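Local coordinates for heat shock protein-related protein (Deinococcus radiodurans, PDB 4FEI) that probably acts as a small heat shock protein chaperone that binds unfolding proteins under stress, this chain being its alpha-crystallin domain, at residues P7-R12 with R65-P70. Sequence-based numbering, arbitrary orientation.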
# COMPACT_ATOMS: atom_id res chain seq x y z
N PRO A 7 -8.54 2.31 2.13
CA PRO A 7 -7.23 2.75 1.64
C PRO A 7 -7.04 4.24 1.83
O PRO A 7 -7.94 5.03 1.49
CB PRO A 7 -7.24 2.37 0.14
CG PRO A 7 -8.66 2.08 -0.21
CD PRO A 7 -9.42 1.78 1.06
N ALA A 8 -5.88 4.61 2.40
CA ALA A 8 -5.54 5.99 2.71
C ALA A 8 -5.44 6.89 1.42
O ALA A 8 -4.92 6.45 0.38
CB ALA A 8 -4.27 6.04 3.55
N ALA A 9 -5.95 8.12 1.51
CA ALA A 9 -6.11 9.03 0.33
C ALA A 9 -5.47 10.42 0.55
O ALA A 9 -5.62 11.03 1.60
CB ALA A 9 -7.58 9.21 -0.01
N ASP A 10 -4.77 10.91 -0.45
CA ASP A 10 -4.23 12.26 -0.48
C ASP A 10 -4.85 13.03 -1.65
O ASP A 10 -5.10 12.46 -2.70
CB ASP A 10 -2.70 12.23 -0.71
CG ASP A 10 -1.91 11.90 0.55
OD1 ASP A 10 -2.51 11.86 1.65
OD2 ASP A 10 -0.69 11.69 0.42
N TRP A 11 -5.02 14.32 -1.47
CA TRP A 11 -5.28 15.25 -2.56
C TRP A 11 -4.08 16.17 -2.74
O TRP A 11 -3.66 16.87 -1.83
CB TRP A 11 -6.53 16.07 -2.26
CG TRP A 11 -7.81 15.24 -2.40
CD1 TRP A 11 -8.56 14.70 -1.38
CD2 TRP A 11 -8.47 14.89 -3.63
NE1 TRP A 11 -9.65 14.02 -1.92
CE2 TRP A 11 -9.61 14.11 -3.29
CE3 TRP A 11 -8.23 15.17 -4.97
CZ2 TRP A 11 -10.51 13.63 -4.25
CZ3 TRP A 11 -9.10 14.66 -5.94
CH2 TRP A 11 -10.22 13.90 -5.58
N ARG A 12 -3.50 16.13 -3.93
CA ARG A 12 -2.34 16.98 -4.23
C ARG A 12 -2.76 18.08 -5.21
O ARG A 12 -3.49 17.83 -6.18
CB ARG A 12 -1.19 16.14 -4.81
CG ARG A 12 0.03 16.95 -5.30
CD ARG A 12 1.10 16.03 -5.88
NE ARG A 12 0.62 15.15 -6.97
CZ ARG A 12 1.21 14.01 -7.35
NH1 ARG A 12 2.31 13.58 -6.70
NH2 ARG A 12 0.70 13.29 -8.36
N ARG A 65 -14.72 3.96 -1.21
CA ARG A 65 -14.57 5.34 -0.70
C ARG A 65 -15.37 6.36 -1.51
O ARG A 65 -15.42 6.27 -2.75
CB ARG A 65 -13.11 5.75 -0.59
CG ARG A 65 -12.36 4.83 0.33
CD ARG A 65 -11.26 5.47 0.97
NE ARG A 65 -11.70 6.46 1.95
CZ ARG A 65 -10.85 7.32 2.49
NH1 ARG A 65 -9.53 7.28 2.16
NH2 ARG A 65 -11.29 8.22 3.34
N GLU A 66 -16.02 7.27 -0.80
CA GLU A 66 -16.74 8.40 -1.38
C GLU A 66 -16.00 9.67 -0.93
O GLU A 66 -15.98 10.01 0.28
CB GLU A 66 -18.19 8.39 -0.92
CG GLU A 66 -19.19 8.88 -1.91
CD GLU A 66 -20.63 8.49 -1.54
OE1 GLU A 66 -21.33 7.87 -2.42
OE2 GLU A 66 -21.08 8.81 -0.40
N LEU A 67 -15.35 10.35 -1.89
CA LEU A 67 -14.37 11.39 -1.58
C LEU A 67 -14.74 12.68 -2.29
O LEU A 67 -14.91 12.69 -3.51
CB LEU A 67 -12.93 10.97 -1.99
CG LEU A 67 -12.36 9.61 -1.56
CD1 LEU A 67 -11.22 9.26 -2.48
CD2 LEU A 67 -11.90 9.55 -0.09
N ALA A 68 -14.89 13.76 -1.51
CA ALA A 68 -15.35 15.05 -2.06
C ALA A 68 -14.16 15.76 -2.63
O ALA A 68 -13.08 15.75 -1.99
CB ALA A 68 -15.96 15.91 -0.94
N PHE A 69 -14.31 16.36 -3.81
CA PHE A 69 -13.23 17.18 -4.40
C PHE A 69 -12.95 18.41 -3.52
O PHE A 69 -13.86 19.14 -3.19
CB PHE A 69 -13.58 17.66 -5.80
CG PHE A 69 -13.74 16.56 -6.81
CD1 PHE A 69 -15.00 16.25 -7.35
CD2 PHE A 69 -12.63 15.84 -7.24
CE1 PHE A 69 -15.15 15.23 -8.28
CE2 PHE A 69 -12.76 14.81 -8.19
CZ PHE A 69 -14.02 14.50 -8.71
N PRO A 70 -11.68 18.62 -3.15
CA PRO A 70 -11.29 19.80 -2.33
C PRO A 70 -11.43 21.07 -3.14
O PRO A 70 -11.51 22.16 -2.56
CB PRO A 70 -9.78 19.56 -2.02
CG PRO A 70 -9.55 18.10 -2.33
CD PRO A 70 -10.53 17.73 -3.42
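Arg65 donates from NH1 to the carbonyl O of Pro7 at 2.8 Å. The bond is bent, with an N-H...O angle of 138°, and the oxygen is tilted out of the guanidinium plane. A bend in the arginine chain at chi3 directs the guanidinium toward this oxygen. Arg65 CD lies 4.1 Å from Pro7 CD, the two side chains sliding past each other in opposite directions. The same NH1 forms a salt bridge with Glu57 OE1 of the second subunit, an oxygen that also accepts the N-H of Ala9. Leu67 CD2 lies 3.5 Å above the guanidinium plane and approaches Ala9 CB. Strand segments 9-12 and 65-68 belong to the two different sheets of the immunoglobulin-like alpha-crystallin sandwich. Their axes pass 10.0 Å apart, inclined at 24°, a separation spanned by side chains facing inward. Trp11 fills this space at the far end: with CG beside the backbone N, its indole reaches across to Pro70. Pro70 CG sits over one face of the five-membered ring, 3.6 Å from its centroid, a CH-pi contact. Leu67 CB instead meets the indole edge near CZ2. Phe69 CD2 comes within 3.5 Å of Trp11 CH2, the two ring planes inclined at an oblique 65°, and the Phe69 ring also packs edge-to-face with Phe91.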